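Local coordinates for hydrogenase expression/formation protein HypE (PDB 2Z1U), which binds ATP and magnesium and probably serves, as a HypE-family protein, in the maturation of hydrogenases, at residues Leu169-Met174 and Glu271-Cys276; Leu188-Asp193 and Cys258-Leu263. One frame throughout, in Å; residues are numbered along the deposited sequence.

Contact 1 (Leu169-Met174 and Glu271-Cys276); sequences LISGSM and EGKLIC
With OG set between the backbone N and the carbonyl carbon (chi1 65°), S171 turns its hydroxyl to the backbone of L274. From 271-276, K273 reaches across in return. Its chain bends at chi2 (-71°) and again near the tip, and so carries NZ to the loop that follows S171.

S171 OG accepts a nearly straight hydrogen bond from L274 N at 2.9 Å. In return S171 N donates to L274 O at 3.2 Å, a more bent bond that arrives almost head-on to the carbonyl. L274 is thus held through both its N-H and its C=O. The antiparallel strand pairing lies before S171 and after L274. L169 and C276 form a hydrogen-bonded pair, with L169 N 2.8 Å from C276 O and C276 N 2.9 Å from L169 O. I170 and I275 form the non-hydrogen-bonded pair, where I170 CD1 lies 3.5 Å from I275 CG1, on the side covered by L226 of helix 225-237. L169 packs on the other side against helix 280-291.

K273 NZ donates to S173 O at 2.8 Å, and its CD and CE pack against the backbone of G172 and S173. M174 CE touches K273 CG at 3.6 Å as the two chains slide past each other. A water takes a bond from NZ and makes a weak one to S173 OG, whose stronger partner is D176.

The ammonium of K273 also forms a salt bridge with D197. A buried lysine with a carboxylate, a carbonyl and a water around it is probably kept charged. The salt bridge and the bond to S173 O together link the loop ends beside the strand pair to D197.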
loop_
_atom_site.group_PDB
_atom_site.type_symbol
_atom_site.label_atom_id
_atom_site.label_comp_id
_atom_site.label_asym_id
_atom_site.label_seq_id
_atom_site.Cartn_x
_atom_site.Cartn_y
_atom_site.Cartn_z
ATOM N N LEU A 169 -17.254 24.901 2.738
ATOM C CA LEU A 169 -16.087 25.637 3.201
ATOM C C LEU A 169 -14.819 25.075 2.566
ATOM O O LEU A 169 -14.694 23.866 2.315
ATOM C CB LEU A 169 -15.958 25.561 4.735
ATOM C CG LEU A 169 -17.126 25.872 5.666
ATOM C CD1 LEU A 169 -16.651 25.722 7.120
ATOM C CD2 LEU A 169 -17.701 27.283 5.422
ATOM N N ILE A 170 -13.880 25.972 2.298
ATOM C CA ILE A 170 -12.553 25.574 1.844
ATOM C C ILE A 170 -11.535 26.007 2.888
ATOM O O ILE A 170 -11.710 27.055 3.546
ATOM C CB ILE A 170 -12.243 26.182 0.444
ATOM C CG1 ILE A 170 -11.142 25.394 -0.261
ATOM C CG2 ILE A 170 -11.909 27.691 0.558
ATOM C CD1 ILE A 170 -11.527 23.957 -0.665
ATOM N N SER A 171 -10.471 25.220 3.035
ATOM C CA SER A 171 -9.494 25.449 4.131
ATOM C C SER A 171 -8.347 26.365 3.721
ATOM O O SER A 171 -7.576 26.791 4.556
ATOM C CB SER A 171 -8.936 24.122 4.663
ATOM O OG SER A 171 -8.187 23.458 3.671
ATOM N N GLY A 172 -8.234 26.646 2.425
ATOM C CA GLY A 172 -7.205 27.553 1.914
ATOM C C GLY A 172 -7.189 27.661 0.392
ATOM O O GLY A 172 -8.119 27.218 -0.278
ATOM N N SER A 173 -6.104 28.237 -0.128
ATOM C CA SER A 173 -5.966 28.610 -1.540
ATOM C C SER A 173 -5.927 27.415 -2.496
ATOM O O SER A 173 -5.470 26.331 -2.137
ATOM C CB SER A 173 -4.713 29.490 -1.707
ATOM O OG SER A 173 -3.530 28.753 -1.431
ATOM N N MET A 174 -6.403 27.627 -3.727
ATOM C CA MET A 174 -6.511 26.561 -4.702
ATOM C C MET A 174 -5.454 26.684 -5.792
ATOM O O MET A 174 -5.153 27.792 -6.251
ATOM C CB MET A 174 -7.920 26.581 -5.337
ATOM C CG MET A 174 -9.027 26.200 -4.342
ATOM S SD MET A 174 -9.096 24.448 -3.948
ATOM C CE MET A 174 -8.290 24.305 -2.305
ATOM N N GLU A 271 -2.545 19.570 -2.292
ATOM C CA GLU A 271 -1.990 18.524 -1.413
ATOM C C GLU A 271 -1.947 18.920 0.074
ATOM O O GLU A 271 -1.371 18.213 0.906
ATOM C CB GLU A 271 -0.616 18.042 -1.916
ATOM C CG GLU A 271 -0.654 17.281 -3.265
ATOM C CD GLU A 271 -1.342 15.911 -3.196
ATOM O OE1 GLU A 271 -1.608 15.314 -4.256
ATOM O OE2 GLU A 271 -1.643 15.424 -2.104
ATOM N N GLY A 272 -2.583 20.031 0.416
ATOM C CA GLY A 272 -2.652 20.477 1.810
ATOM C C GLY A 272 -3.939 21.205 2.119
ATOM O O GLY A 272 -3.953 22.140 2.917
ATOM N N LYS A 273 -5.026 20.760 1.482
ATOM C CA LYS A 273 -6.318 21.485 1.509
ATOM C C LYS A 273 -7.466 20.504 1.733
ATOM O O LYS A 273 -7.362 19.335 1.354
ATOM C CB LYS A 273 -6.577 22.183 0.144
ATOM C CG LYS A 273 -5.552 23.239 -0.212
ATOM C CD LYS A 273 -5.712 24.471 0.667
ATOM C CE LYS A 273 -4.387 25.174 0.887
ATOM N NZ LYS A 273 -3.591 25.227 -0.385
ATOM N N LEU A 274 -8.562 20.979 2.315
ATOM C CA LEU A 274 -9.781 20.169 2.372
ATOM C C LEU A 274 -11.020 21.000 2.080
ATOM O O LEU A 274 -11.015 22.223 2.224
ATOM C CB LEU A 274 -9.931 19.462 3.739
ATOM C CG LEU A 274 -10.058 20.287 5.040
ATOM C CD1 LEU A 274 -11.455 20.896 5.285
ATOM C CD2 LEU A 274 -9.662 19.411 6.242
ATOM N N ILE A 275 -12.076 20.303 1.674
ATOM C CA ILE A 275 -13.411 20.839 1.591
ATOM C C ILE A 275 -14.171 20.318 2.803
ATOM O O ILE A 275 -14.082 19.138 3.136
ATOM C CB ILE A 275 -14.126 20.382 0.278
ATOM C CG1 ILE A 275 -13.486 21.067 -0.925
ATOM C CG2 ILE A 275 -15.630 20.710 0.298
ATOM C CD1 ILE A 275 -12.876 20.119 -1.922
ATOM N N CYS A 276 -14.916 21.206 3.452
ATOM C CA CYS A 276 -15.728 20.824 4.587
ATOM C C CYS A 276 -17.171 21.258 4.350
ATOM O O CYS A 276 -17.455 22.435 4.141
ATOM C CB CYS A 276 -15.167 21.452 5.877
ATOM S SG CYS A 276 -16.197 21.258 7.346
HETATM O O HOH W 1 -1.012 26.947 0.007
#

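Contact 2 (Leu188-Asp193 and Cys258-Leu263); sequences LNFAAD and CSFLGL
L188 comes first, and its CD1 methyl does the touching. It lies 4.3 Å from L261 CD2 and 4.4 Å from F260 CE2, so it meets F260 of helix 252-260 and L261 after it at loose van der Waals range.

F190 makes the main contact. Its CG stands anti to the carbonyl carbon (chi1 -81°), which sends the ring out toward the helix end. CZ comes within 3.3 Å of F260 CD2, and CE2 is 3.6 Å from the same atom. The F260 ring meets F190 at its edge, with F260 CG in the plane of the F190 ring. The planes stand at 76° and the centroids are 5.4 Å apart, but F190 comes at the F260 ring on a slant. On its CE1 side F190 meets L261, whose CD1 is 3.9 Å from CE1. The ring tip therefore enters between F260 and L261. F190 also touches S183, and L261 touches L179, both on helix 176-184.

Further along, D193 lies near the start of helix 252-260, where its OD2 is hydrogen-bonded to S253 OG.

No hydrogen bond joins the two segments. This is a small apolar cluster near the surface, away from the ATP and magnesium sites. It joins the loop between helices 176-184 and 202-212 to the C-terminal end of helix 252-260, where G262 leaves the helix with positive phi, in the AIR synthase-related C-terminal domain.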
loop_
_atom_site.group_PDB
_atom_site.type_symbol
_atom_site.label_atom_id
_atom_site.label_comp_id
_atom_site.label_asym_id
_atom_site.label_seq_id
_atom_site.Cartn_x
_atom_site.Cartn_y
_atom_site.Cartn_z
ATOM N N LEU A 188 10.500 26.668 -14.675
ATOM C CA LEU A 188 9.972 28.008 -14.416
ATOM C C LEU A 188 9.646 28.259 -12.945
ATOM O O LEU A 188 8.982 27.448 -12.300
ATOM C CB LEU A 188 8.720 28.274 -15.264
ATOM C CG LEU A 188 8.858 28.478 -16.777
ATOM C CD1 LEU A 188 7.503 28.324 -17.452
ATOM C CD2 LEU A 188 9.493 29.834 -17.129
ATOM N N ASN A 189 10.126 29.391 -12.432
ATOM C CA ASN A 189 9.730 29.905 -11.120
ATOM C C ASN A 189 8.970 31.213 -11.304
ATOM O O ASN A 189 9.561 32.226 -11.687
ATOM C CB ASN A 189 10.956 30.130 -10.224
ATOM C CG ASN A 189 11.524 28.834 -9.656
ATOM O OD1 ASN A 189 10.797 28.002 -9.102
ATOM N ND2 ASN A 189 12.840 28.668 -9.778
ATOM N N PHE A 190 7.661 31.180 -11.047
ATOM C CA PHE A 190 6.790 32.352 -11.236
ATOM C C PHE A 190 6.944 33.387 -10.127
ATOM O O PHE A 190 7.056 34.590 -10.398
ATOM C CB PHE A 190 5.315 31.942 -11.362
ATOM C CG PHE A 190 4.932 31.470 -12.732
ATOM C CD1 PHE A 190 4.952 30.112 -13.042
ATOM C CD2 PHE A 190 4.547 32.380 -13.712
ATOM C CE1 PHE A 190 4.601 29.666 -14.311
ATOM C CE2 PHE A 190 4.195 31.944 -14.985
ATOM C CZ PHE A 190 4.221 30.579 -15.284
ATOM N N ALA A 191 6.933 32.907 -8.885
ATOM C CA ALA A 191 7.130 33.746 -7.707
ATOM C C ALA A 191 7.642 32.887 -6.559
ATOM O O ALA A 191 7.530 31.657 -6.596
ATOM C CB ALA A 191 5.824 34.452 -7.317
ATOM N N ALA A 192 8.211 33.532 -5.545
ATOM C CA ALA A 192 8.579 32.843 -4.312
ATOM C C ALA A 192 7.304 32.305 -3.661
ATOM O O ALA A 192 7.321 31.294 -2.944
ATOM C CB ALA A 192 9.301 33.796 -3.375
ATOM N N ASP A 193 6.205 32.990 -3.977
ATOM C CA ASP A 193 4.864 32.761 -3.444
ATOM C C ASP A 193 4.247 31.415 -3.838
ATOM O O ASP A 193 3.260 30.971 -3.236
ATOM C CB ASP A 193 3.956 33.904 -3.943
ATOM C CG ASP A 193 2.805 34.191 -3.004
ATOM O OD1 ASP A 193 2.895 33.841 -1.805
ATOM O OD2 ASP A 193 1.808 34.766 -3.459
ATOM N N CYS A 258 -1.205 30.366 -13.694
ATOM C CA CYS A 258 -2.156 29.459 -14.343
ATOM C C CYS A 258 -2.588 29.970 -15.716
ATOM O O CYS A 258 -2.766 29.181 -16.641
ATOM C CB CYS A 258 -3.382 29.199 -13.471
ATOM S SG CYS A 258 -3.078 28.071 -12.088
ATOM N N SER A 259 -2.757 31.282 -15.844
ATOM C CA SER A 259 -3.197 31.860 -17.113
ATOM C C SER A 259 -2.064 31.888 -18.151
ATOM O O SER A 259 -2.307 31.743 -19.354
ATOM C CB SER A 259 -3.872 33.228 -16.913
ATOM O OG SER A 259 -3.006 34.201 -16.357
ATOM N N PHE A 260 -0.831 32.036 -17.669
ATOM C CA PHE A 260 0.371 31.975 -18.507
ATOM C C PHE A 260 0.614 30.570 -19.071
ATOM O O PHE A 260 1.186 30.425 -20.151
ATOM C CB PHE A 260 1.586 32.461 -17.702
ATOM C CG PHE A 260 2.880 32.496 -18.478
ATOM C CD1 PHE A 260 3.253 33.637 -19.185
ATOM C CD2 PHE A 260 3.740 31.397 -18.475
ATOM C CE1 PHE A 260 4.454 33.677 -19.899
ATOM C CE2 PHE A 260 4.941 31.422 -19.175
ATOM C CZ PHE A 260 5.302 32.568 -19.893
ATOM N N LEU A 261 0.176 29.545 -18.339
ATOM C CA LEU A 261 0.353 28.147 -18.748
ATOM C C LEU A 261 -0.923 27.484 -19.283
ATOM O O LEU A 261 -0.923 26.284 -19.577
ATOM C CB LEU A 261 0.925 27.313 -17.589
ATOM C CG LEU A 261 2.354 27.604 -17.123
ATOM C CD1 LEU A 261 2.726 26.691 -15.967
ATOM C CD2 LEU A 261 3.357 27.454 -18.262
ATOM N N GLY A 262 -2.000 28.260 -19.383
ATOM C CA GLY A 262 -3.298 27.769 -19.862
ATOM C C GLY A 262 -3.978 26.783 -18.926
ATOM O O GLY A 262 -4.744 25.920 -19.368
ATOM N N LEU A 263 -3.692 26.912 -17.631
ATOM C CA LEU A 263 -4.232 26.026 -16.606
ATOM C C LEU A 263 -5.395 26.671 -15.835
ATOM O O LEU A 263 -5.470 27.888 -15.697
ATOM C CB LEU A 263 -3.120 25.612 -15.619
ATOM C CG LEU A 263 -1.825 24.957 -16.131
ATOM C CD1 LEU A 263 -0.777 24.873 -15.012
ATOM C CD2 LEU A 263 -2.080 23.580 -16.732
#

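How the contacts relate
Both contacts lie in the AIR synthase-related C-terminal domain, but at different depths. Contact 1 is buried at the end of two strands of the mixed sheet, its centre about 10 Å from the centre of the chain. Contact 2 is at the surface, its centre about 21 Å from that of the chain. Their own centres are 20 Å apart, and their nearest atoms are about 6 Å apart without touching. The chain leads from helix 252-260 of contact 2 to strand 275-278 of contact 1. Contact 1 is the one near the nucleotide site: the L274 side chain is about 5 Å from that of D220, a magnesium ligand, and about 9 Å from a bound magnesium ion.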